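Local atomic coordinates of capsular polysaccharide export system protein KpsC (Thermosulfurimonas dismutans, PDB entry 6MGD), a protein that probably transfers Kdo to form beta-2,7 linkages in building the glycolipid that anchors bacterial capsular polysaccharide. Residues A[3-8]-A[39-44]; A[32-37]-A[44-49]; A[15-18]-A[23-26]; A[51-56]-A[66-71]. One frame throughout, in Å; residues are numbered along the deposited sequence.

Contact 1. Residues A[3-8]-A[39-44]; sequences DFYTYK and QKKGKI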
# COMPACT_ATOMS: atom_id res chain seq x y z
N ASP A 3 0.12 21.43 18.08
CA ASP A 3 0.54 21.25 16.70
C ASP A 3 -0.42 20.36 15.90
O ASP A 3 -0.87 20.76 14.82
CB ASP A 3 1.96 20.68 16.64
CG ASP A 3 2.95 21.66 16.04
OD1 ASP A 3 2.53 22.78 15.67
OD2 ASP A 3 4.14 21.31 15.94
N PHE A 4 -0.73 19.17 16.41
CA PHE A 4 -1.54 18.22 15.67
C PHE A 4 -2.74 17.77 16.48
O PHE A 4 -2.70 17.71 17.71
CB PHE A 4 -0.72 16.99 15.25
CG PHE A 4 0.15 17.22 14.05
CD1 PHE A 4 1.41 17.77 14.19
CD2 PHE A 4 -0.30 16.88 12.79
CE1 PHE A 4 2.21 17.99 13.08
CE2 PHE A 4 0.50 17.09 11.68
CZ PHE A 4 1.75 17.64 11.82
N TYR A 5 -3.82 17.45 15.76
CA TYR A 5 -5.04 16.91 16.34
C TYR A 5 -5.44 15.67 15.56
O TYR A 5 -5.19 15.56 14.36
CB TYR A 5 -6.18 17.94 16.32
CG TYR A 5 -5.93 19.13 17.20
CD1 TYR A 5 -6.32 19.13 18.53
CD2 TYR A 5 -5.29 20.27 16.71
CE1 TYR A 5 -6.09 20.22 19.35
CE2 TYR A 5 -5.06 21.36 17.51
CZ TYR A 5 -5.46 21.33 18.83
OH TYR A 5 -5.23 22.42 19.65
N THR A 6 -6.07 14.73 16.26
CA THR A 6 -6.55 13.50 15.66
C THR A 6 -8.06 13.54 15.47
O THR A 6 -8.78 14.20 16.22
CB THR A 6 -6.17 12.28 16.51
OG1 THR A 6 -6.69 12.44 17.83
CG2 THR A 6 -4.65 12.13 16.57
N TYR A 7 -8.53 12.83 14.45
CA TYR A 7 -9.95 12.81 14.09
C TYR A 7 -10.48 11.39 14.27
O TYR A 7 -10.18 10.50 13.46
CB TYR A 7 -10.15 13.29 12.65
CG TYR A 7 -11.60 13.45 12.25
CD1 TYR A 7 -12.23 12.51 11.44
CD2 TYR A 7 -12.35 14.54 12.69
CE1 TYR A 7 -13.55 12.65 11.07
CE2 TYR A 7 -13.67 14.69 12.33
CZ TYR A 7 -14.27 13.75 11.52
OH TYR A 7 -15.59 13.89 11.15
N LYS A 8 -11.25 11.18 15.34
CA LYS A 8 -11.97 9.93 15.58
C LYS A 8 -11.01 8.74 15.64
O LYS A 8 -11.23 7.70 15.01
CB LYS A 8 -13.05 9.71 14.52
CG LYS A 8 -14.14 10.76 14.52
CD LYS A 8 -15.14 10.54 13.39
CE LYS A 8 -16.24 11.59 13.41
NZ LYS A 8 -17.12 11.48 12.22
N GLN A 39 -11.53 28.05 13.54
CA GLN A 39 -11.68 29.50 13.68
C GLN A 39 -11.26 29.99 15.05
O GLN A 39 -11.10 31.20 15.23
CB GLN A 39 -13.13 29.92 13.39
CG GLN A 39 -14.07 29.83 14.58
CD GLN A 39 -15.42 30.47 14.31
OE1 GLN A 39 -15.94 30.39 13.20
NE2 GLN A 39 -15.98 31.12 15.32
N LYS A 40 -11.07 29.09 16.01
CA LYS A 40 -10.60 29.47 17.34
C LYS A 40 -9.09 29.66 17.38
O LYS A 40 -8.59 30.44 18.19
CB LYS A 40 -11.03 28.41 18.36
CG LYS A 40 -10.89 28.83 19.81
CD LYS A 40 -11.27 27.68 20.73
CE LYS A 40 -12.64 27.12 20.38
NZ LYS A 40 -12.94 25.87 21.14
N LYS A 41 -8.35 28.95 16.51
CA LYS A 41 -6.90 29.04 16.46
C LYS A 41 -6.38 29.52 15.11
O LYS A 41 -5.16 29.55 14.90
CB LYS A 41 -6.28 27.68 16.81
CG LYS A 41 -6.47 27.27 18.26
CD LYS A 41 -5.80 25.93 18.54
CE LYS A 41 -5.83 25.61 20.03
NZ LYS A 41 -5.04 26.59 20.82
N GLY A 42 -7.27 29.90 14.20
CA GLY A 42 -6.83 30.33 12.87
C GLY A 42 -6.58 29.21 11.89
O GLY A 42 -7.02 29.29 10.73
N LYS A 43 -5.89 28.16 12.32
CA LYS A 43 -5.64 26.99 11.49
C LYS A 43 -5.24 25.83 12.39
O LYS A 43 -4.62 26.03 13.44
CB LYS A 43 -4.56 27.24 10.43
CG LYS A 43 -3.20 27.62 11.01
CD LYS A 43 -2.15 27.71 9.92
CE LYS A 43 -2.48 28.80 8.91
NZ LYS A 43 -1.42 28.95 7.87
N ILE A 44 -5.62 24.62 11.98
CA ILE A 44 -5.33 23.41 12.75
C ILE A 44 -4.75 22.35 11.82
O ILE A 44 -4.96 22.37 10.60
CB ILE A 44 -6.58 22.85 13.46
CG1 ILE A 44 -7.60 22.34 12.44
CG2 ILE A 44 -7.21 23.90 14.37
CD1 ILE A 44 -8.76 21.60 13.06

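Contact 2. Residues A[32-37]-A[44-49]; sequences QEVEDL and IRLLVW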
# COMPACT_ATOMS: atom_id res chain seq x y z
N GLN A 32 -18.13 19.19 13.52
CA GLN A 32 -18.38 20.46 14.18
C GLN A 32 -17.23 20.84 15.10
O GLN A 32 -16.86 22.02 15.18
CB GLN A 32 -19.70 20.40 14.96
CG GLN A 32 -20.21 19.00 15.25
CD GLN A 32 -21.01 18.42 14.09
OE1 GLN A 32 -20.77 17.29 13.67
NE2 GLN A 32 -21.95 19.20 13.57
N GLU A 33 -16.65 19.87 15.80
CA GLU A 33 -15.51 20.16 16.66
C GLU A 33 -14.31 20.62 15.85
O GLU A 33 -13.53 21.46 16.32
CB GLU A 33 -15.15 18.93 17.50
CG GLU A 33 -16.24 18.52 18.46
CD GLU A 33 -15.86 17.32 19.31
OE1 GLU A 33 -14.64 17.05 19.45
OE2 GLU A 33 -16.77 16.65 19.84
N VAL A 34 -14.14 20.09 14.64
CA VAL A 34 -13.06 20.55 13.77
C VAL A 34 -13.29 21.99 13.34
O VAL A 34 -12.37 22.81 13.35
CB VAL A 34 -12.92 19.60 12.56
CG1 VAL A 34 -11.78 20.06 11.66
CG2 VAL A 34 -12.69 18.17 13.03
N GLU A 35 -14.53 22.33 12.97
CA GLU A 35 -14.82 23.69 12.54
C GLU A 35 -14.71 24.68 13.70
O GLU A 35 -14.20 25.79 13.52
CB GLU A 35 -16.21 23.77 11.91
CG GLU A 35 -16.47 22.77 10.77
CD GLU A 35 -15.87 23.20 9.44
OE1 GLU A 35 -14.73 23.71 9.41
OE2 GLU A 35 -16.56 23.03 8.41
N ASP A 36 -15.18 24.30 14.89
CA ASP A 36 -15.10 25.19 16.04
C ASP A 36 -13.66 25.49 16.40
O ASP A 36 -13.30 26.65 16.67
CB ASP A 36 -15.84 24.58 17.23
CG ASP A 36 -17.31 24.36 16.96
OD1 ASP A 36 -17.90 25.14 16.19
OD2 ASP A 36 -17.87 23.39 17.52
N LEU A 37 -12.80 24.47 16.42
CA LEU A 37 -11.42 24.66 16.82
C LEU A 37 -10.64 25.46 15.78
O LEU A 37 -9.71 26.20 16.14
CB LEU A 37 -10.75 23.31 17.06
CG LEU A 37 -9.29 23.32 17.52
CD1 LEU A 37 -9.16 24.00 18.88
CD2 LEU A 37 -8.72 21.91 17.55
N ILE A 44 -5.62 24.62 11.98
CA ILE A 44 -5.33 23.41 12.75
C ILE A 44 -4.75 22.35 11.82
O ILE A 44 -4.96 22.37 10.60
CB ILE A 44 -6.58 22.85 13.46
CG1 ILE A 44 -7.60 22.34 12.44
CG2 ILE A 44 -7.21 23.90 14.37
CD1 ILE A 44 -8.76 21.60 13.06
N ARG A 45 -4.01 21.42 12.41
CA ARG A 45 -3.49 20.25 11.72
C ARG A 45 -4.29 19.04 12.21
O ARG A 45 -4.19 18.66 13.38
CB ARG A 45 -2.00 20.06 11.98
CG ARG A 45 -1.10 21.10 11.34
CD ARG A 45 0.34 20.90 11.77
NE ARG A 45 1.29 21.52 10.85
CZ ARG A 45 1.80 22.74 11.01
NH1 ARG A 45 2.66 23.22 10.12
NH2 ARG A 45 1.46 23.47 12.07
N LEU A 46 -5.07 18.45 11.32
CA LEU A 46 -5.92 17.32 11.66
C LEU A 46 -5.30 16.02 11.15
O LEU A 46 -4.87 15.95 9.99
CB LEU A 46 -7.32 17.49 11.08
CG LEU A 46 -8.38 16.49 11.54
CD1 LEU A 46 -8.61 16.62 13.04
CD2 LEU A 46 -9.68 16.67 10.77
N LEU A 47 -5.24 15.01 12.02
CA LEU A 47 -4.79 13.68 11.64
C LEU A 47 -6.02 12.80 11.42
O LEU A 47 -6.78 12.55 12.36
CB LEU A 47 -3.88 13.08 12.71
CG LEU A 47 -2.54 13.79 12.92
CD1 LEU A 47 -1.73 13.15 14.04
CD2 LEU A 47 -1.75 13.81 11.62
N VAL A 48 -6.20 12.35 10.19
CA VAL A 48 -7.32 11.48 9.83
C VAL A 48 -6.75 10.17 9.31
O VAL A 48 -5.62 10.12 8.80
CB VAL A 48 -8.26 12.14 8.80
CG1 VAL A 48 -7.71 12.02 7.39
CG2 VAL A 48 -9.66 11.54 8.89
N TRP A 49 -7.53 9.10 9.44
CA TRP A 49 -7.09 7.77 9.08
C TRP A 49 -7.71 7.35 7.75
O TRP A 49 -8.94 7.25 7.64
CB TRP A 49 -7.45 6.75 10.16
CG TRP A 49 -6.93 5.39 9.85
CD1 TRP A 49 -7.60 4.37 9.24
CD2 TRP A 49 -5.61 4.90 10.10
NE1 TRP A 49 -6.79 3.27 9.11
CE2 TRP A 49 -5.56 3.57 9.63
CE3 TRP A 49 -4.46 5.45 10.68
CZ2 TRP A 49 -4.41 2.78 9.73
CZ3 TRP A 49 -3.32 4.67 10.78
CH2 TRP A 49 -3.31 3.35 10.30

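Contact 3. Residues A[15-18]-A[23-26]; sequences RIIK and TVKG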
# COMPACT_ATOMS: atom_id res chain seq x y z
N ARG A 15 -2.06 6.55 21.03
CA ARG A 15 -0.74 6.29 21.59
C ARG A 15 0.24 5.86 20.52
O ARG A 15 1.41 6.26 20.54
CB ARG A 15 -0.84 5.23 22.69
CG ARG A 15 -1.73 5.62 23.85
CD ARG A 15 -1.67 4.58 24.95
NE ARG A 15 -0.31 4.38 25.43
CZ ARG A 15 0.07 3.39 26.23
NH1 ARG A 15 -0.83 2.50 26.65
NH2 ARG A 15 1.33 3.29 26.62
N ILE A 16 -0.21 5.04 19.56
CA ILE A 16 0.65 4.63 18.46
C ILE A 16 1.05 5.83 17.62
O ILE A 16 2.22 6.00 17.25
CB ILE A 16 -0.05 3.56 17.60
CG1 ILE A 16 -0.22 2.27 18.39
CG2 ILE A 16 0.72 3.32 16.31
CD1 ILE A 16 -0.73 1.11 17.56
N ILE A 17 0.07 6.69 17.29
CA ILE A 17 0.36 7.85 16.46
C ILE A 17 1.31 8.80 17.17
O ILE A 17 2.18 9.42 16.55
CB ILE A 17 -0.96 8.55 16.07
CG1 ILE A 17 -1.78 7.65 15.15
CG2 ILE A 17 -0.68 9.88 15.39
CD1 ILE A 17 -1.02 7.13 13.96
N LYS A 18 1.18 8.90 18.50
CA LYS A 18 2.04 9.80 19.26
C LYS A 18 3.51 9.42 19.17
O LYS A 18 4.37 10.27 19.41
CB LYS A 18 1.58 9.84 20.72
CG LYS A 18 2.02 11.07 21.47
CD LYS A 18 1.23 11.24 22.76
CE LYS A 18 -0.27 11.29 22.48
NZ LYS A 18 -1.07 11.49 23.72
N THR A 23 3.59 15.65 19.31
CA THR A 23 2.87 16.87 19.66
C THR A 23 1.36 16.73 19.49
O THR A 23 0.65 17.74 19.40
CB THR A 23 3.38 18.04 18.81
OG1 THR A 23 3.10 17.80 17.43
CG2 THR A 23 4.88 18.22 19.00
N VAL A 24 0.85 15.49 19.43
CA VAL A 24 -0.59 15.29 19.40
C VAL A 24 -1.20 15.84 20.68
O VAL A 24 -0.72 15.57 21.78
CB VAL A 24 -0.92 13.80 19.20
CG1 VAL A 24 -2.39 13.54 19.49
CG2 VAL A 24 -0.57 13.37 17.79
N LYS A 25 -2.26 16.63 20.53
CA LYS A 25 -2.83 17.38 21.65
C LYS A 25 -4.22 16.93 22.05
O LYS A 25 -4.51 16.85 23.25
CB LYS A 25 -2.87 18.87 21.30
CG LYS A 25 -1.49 19.50 21.23
CD LYS A 25 -0.84 19.55 22.61
CE LYS A 25 0.36 18.62 22.69
NZ LYS A 25 0.92 18.58 24.07
N GLY A 26 -5.10 16.65 21.10
CA GLY A 26 -6.46 16.28 21.44
C GLY A 26 -7.12 15.52 20.31
O GLY A 26 -6.65 15.54 19.17

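Contact 4. Residues A[51-56]-A[66-71]; sequences STLENE and VYRLED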
# COMPACT_ATOMS: atom_id res chain seq x y z
N SER A 51 -9.44 6.90 4.36
CA SER A 51 -10.49 7.63 3.65
C SER A 51 -11.67 7.95 4.55
O SER A 51 -12.83 7.88 4.12
CB SER A 51 -10.94 6.84 2.43
OG SER A 51 -9.84 6.57 1.57
N THR A 52 -11.40 8.30 5.81
CA THR A 52 -12.49 8.55 6.75
C THR A 52 -13.34 9.74 6.32
O THR A 52 -14.57 9.70 6.39
CB THR A 52 -11.92 8.77 8.16
OG1 THR A 52 -11.24 7.58 8.59
CG2 THR A 52 -13.03 9.09 9.14
N LEU A 53 -12.69 10.82 5.86
CA LEU A 53 -13.44 12.00 5.44
C LEU A 53 -14.25 11.72 4.18
O LEU A 53 -15.38 12.19 4.05
CB LEU A 53 -12.49 13.17 5.24
CG LEU A 53 -11.65 13.55 6.46
CD1 LEU A 53 -10.65 14.65 6.12
CD2 LEU A 53 -12.54 13.97 7.61
N GLU A 54 -13.67 10.96 3.24
CA GLU A 54 -14.39 10.66 2.00
C GLU A 54 -15.58 9.74 2.26
O GLU A 54 -16.62 9.87 1.60
CB GLU A 54 -13.44 10.04 0.98
CG GLU A 54 -12.44 11.01 0.37
CD GLU A 54 -11.30 11.36 1.31
OE1 GLU A 54 -11.02 10.57 2.24
OE2 GLU A 54 -10.69 12.44 1.13
N ASN A 55 -15.44 8.80 3.20
CA ASN A 55 -16.55 7.91 3.52
C ASN A 55 -17.70 8.68 4.18
O ASN A 55 -18.86 8.28 4.04
CB ASN A 55 -16.07 6.79 4.44
CG ASN A 55 -15.04 5.90 3.77
OD1 ASN A 55 -15.01 5.77 2.55
ND2 ASN A 55 -14.18 5.28 4.58
N GLU A 56 -17.39 9.76 4.89
CA GLU A 56 -18.41 10.61 5.48
C GLU A 56 -18.80 11.78 4.58
O GLU A 56 -19.70 12.54 4.94
CB GLU A 56 -17.94 11.14 6.83
CG GLU A 56 -17.49 10.06 7.81
CD GLU A 56 -17.02 10.64 9.13
OE1 GLU A 56 -17.32 10.03 10.18
OE2 GLU A 56 -16.36 11.69 9.11
N VAL A 66 -5.13 18.73 6.51
CA VAL A 66 -5.48 17.34 6.71
C VAL A 66 -4.29 16.46 6.36
O VAL A 66 -3.72 16.58 5.26
CB VAL A 66 -6.72 16.95 5.88
CG1 VAL A 66 -6.97 15.45 5.98
CG2 VAL A 66 -7.94 17.73 6.35
N TYR A 67 -3.91 15.59 7.28
CA TYR A 67 -2.96 14.52 7.03
C TYR A 67 -3.71 13.20 7.05
O TYR A 67 -4.40 12.89 8.03
CB TYR A 67 -1.84 14.51 8.07
CG TYR A 67 -0.87 15.66 7.96
CD1 TYR A 67 -1.18 16.91 8.48
CD2 TYR A 67 0.36 15.49 7.34
CE1 TYR A 67 -0.29 17.96 8.38
CE2 TYR A 67 1.26 16.54 7.24
CZ TYR A 67 0.92 17.77 7.76
OH TYR A 67 1.81 18.82 7.66
N ARG A 68 -3.60 12.43 5.97
CA ARG A 68 -4.25 11.13 5.87
C ARG A 68 -3.23 10.05 6.21
O ARG A 68 -2.23 9.88 5.51
CB ARG A 68 -4.84 10.93 4.48
CG ARG A 68 -6.03 11.85 4.21
CD ARG A 68 -6.54 11.77 2.79
NE ARG A 68 -7.82 12.47 2.64
CZ ARG A 68 -7.93 13.78 2.44
NH1 ARG A 68 -9.14 14.32 2.32
NH2 ARG A 68 -6.86 14.55 2.35
N LEU A 69 -3.48 9.32 7.30
CA LEU A 69 -2.55 8.33 7.82
C LEU A 69 -2.92 6.93 7.35
O LEU A 69 -4.06 6.65 6.99
CB LEU A 69 -2.52 8.37 9.36
CG LEU A 69 -2.17 9.72 10.00
CD1 LEU A 69 -2.12 9.59 11.51
CD2 LEU A 69 -0.86 10.25 9.47
N GLU A 70 -1.92 6.05 7.37
CA GLU A 70 -2.08 4.66 6.99
C GLU A 70 -0.82 3.92 7.41
O GLU A 70 0.24 4.52 7.60
CB GLU A 70 -2.33 4.51 5.48
CG GLU A 70 -2.79 3.12 5.04
CD GLU A 70 -3.90 2.56 5.90
OE1 GLU A 70 -3.60 1.79 6.83
OE2 GLU A 70 -5.08 2.90 5.65
N ASP A 71 -0.95 2.60 7.57
CA ASP A 71 0.20 1.78 7.93
C ASP A 71 1.27 1.85 6.85
O ASP A 71 0.98 2.09 5.67
CB ASP A 71 -0.23 0.33 8.16
CG ASP A 71 -1.11 0.17 9.38
OD1 ASP A 71 -0.89 0.90 10.38
OD2 ASP A 71 -2.03 -0.68 9.36

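Contact 1. Residues A[3-8]-A[39-44]
Strand 4-7 brings Tyr-5 up against both ends of a short connection, the last turn of helix 31-41 at Lys-41 and the first residue of strand 44-49 at Ile-44. Between those two, the chain turns at Gly-42, whose positive phi (83°) would jam a beta carbon against the carbonyl of Lys-41; a weak backbone bond from Lys-43 N back to Lys-41 O spans the turn.

Tyr-5 carries the contact from the strand side. Its CG lies anti to the carbonyl carbon (chi1 -66°), which sends the ring out from the sheet toward the helix end. Lys-41 crosses the tyrosine at about a right angle, and its aliphatic CE comes within 3.3 Å of Tyr-5 OH, with CD a little farther off. The meeting is one of methylene and hydroxyl, without a bond to the ammonium group. Nearer the root of the ring, CD2 of Tyr-5 rests 4.3 Å from CB of Ile-44, a looser apolar touch.

Backbone bonds from Tyr-5 to Arg-45 and Leu-47 pair the two strands in parallel. The ring also packs on Leu-37 of helix 31-41 and on Lys-25 and Leu-28 of strand 24-28, at the other edge of strand 4-7.

Contact 2. Residues A[32-37]-A[44-49]
Ile-44 holds CG1 between its backbone N and carbonyl carbon (chi1 67°), and from there the extended chain carries CD1 to Val-34 while CG2 branches off to Leu-37. On the helix, Val-34 turns CG1 anti to its own nitrogen (chi1 -179°); this methyl faces the isoleucine, while Leu-46 meets both methyls.

The closest touch is CD1 of Ile-44 on CG1 of Val-34, at 3.7 Å, the two side chains crossing at about a right angle. One turn later in the helix, CG of Leu-37 sits 3.8 Å from CG2 of Ile-44, and its CD2 lies close to the same methyl. Leu-46 adds a lighter contact, its CD2 lying 4.1 Å from CG2 of Val-34 and about as far from the other valine methyl. A single strand residue thus bridges two successive turns of the helix through its two branches. With alanine at Ile-44, the loss of the CD1 and CG2 methyls would probably open a gap between the strand and the two helix residues, taking from each its isoleucine contact.

Segments 32-37 and 44-49 run nearly antiparallel, 159° between their directions, with axes 9.9 Å apart at the closest. Helix 31-41 is the crossover between parallel strands 24-28 and 44-49, which lie on either side of strand 4-7. Val-34 and Leu-37 also reach Leu-28 of strand 24-28, and they meet Tyr-7 and Tyr-5 of strand 4-7 respectively, while Phe-60 touches both Val-34 and Leu-46. Strand 64-71 pairs with strand 44-49 at its other edge.

Contact 3. Residues A[15-18]-A[23-26]
Ile-17 is the first residue of segment 15-18 to reach the strand. Its CG2 lies 4.2 Å from CG2 of Val-24, a loose methyl-to-methyl touch, while the end of the side chain leads away from segment 23-26. The CG2 methyl that meets Val-24 also packs on Leu-47, and Leu-47 is met by Val-24 as well, which ties the pair to strand 44-49. Phe-9 is a further neighbour of Ile-17.

Helix 11-20 is the crossover of a beta-alpha-beta unit. The chain leaves strand 4-7, runs through this helix and returns in strand 24-28, which lies parallel beside strand 4-7; the contact joins the second half of the helix to the start of the returning strand.

Lys-18 follows, nearer to solvent. Its CA is 6.1 Å from the CA of Val-24, the nearest backbone approach of the two segments. With CG anti to the backbone nitrogen (chi1 -158°) and a bend at chi3 (-57°), the chain bends toward the valine and brings CE to 4.2 Å from CB of Val-24. Only the methylene part of the lysine is used here, and the two side chains meet at a slant. Val-24 further touches Thr-6 on strand 4-7, while backbone bonds from Lys-25 to Phe-4 and from Gly-26 to Thr-6 pair the two strands.

Contact 4. Residues A[51-56]-A[66-71]
Arg-68 and Glu-54 form a salt bridge in which one carboxylate oxygen takes both contacts. NH1 of Arg-68 donates to OE2 of Glu-54 at 2.7 Å, meeting the syn lone pair of that oxygen, although the N-H...O angle is only 130° and the oxygen stands 31° out of the guanidinium plane. NE of Arg-68 adds a weak bond to the same OE2 at 3.2 Å. The carboxylate and guanidinium planes stand 47° apart and both bonds fall on OE2, so this is not a flat two-oxygen fork.

Arg-68 reaches the helix with its chain extended from CG to NE, while Glu-54 bends at chi2 to bring its carboxylate round to meet it. A glutamine in place of Glu-54 would probably leave the Arg-68 charge without its mate here.

Beyond the ion pair, aliphatic groups close in. Val-66 CG1 lies over one face of the Arg-68 guanidinium, 3.7 Å above its plane and toward the rim. The same methyl meets CD1 of Leu-53, 3.8 Å away, the two side chains pointing at each other tip to tip. Leu-53 also packs on Phe-60 and on Tyr-7 of strand 4-7.

Helix 52-56, with Ser-51 at its N-cap position, is the short crossover helix of the beta-alpha-beta unit running from strand 44-49 to the parallel strand 64-71, consistent with the Rossmann-like N-terminal part of a GT-B glycosyltransferase.

In the fold
All four contacts set helices or their ends against one mixed sheet. Contacts 1 to 3 are buried: contact 2 is touched by no exposed residue and is wholly apolar, while contacts 1 and 3 each take in the stem of one exposed lysine. Contacts 1 and 2 share Ile-44 and helix 31-41; contact 3 serves another helix, 11-20, and meets contact 2 through Leu-47. Contact 4, closer to the centre of the chain yet only partly buried, is the one with a salt bridge between its segments. It is tied to contact 1 by the salt bridge of Lys-8 to Glu-56, and to contact 2 by backbone pairing of strands 44-49 and 64-71.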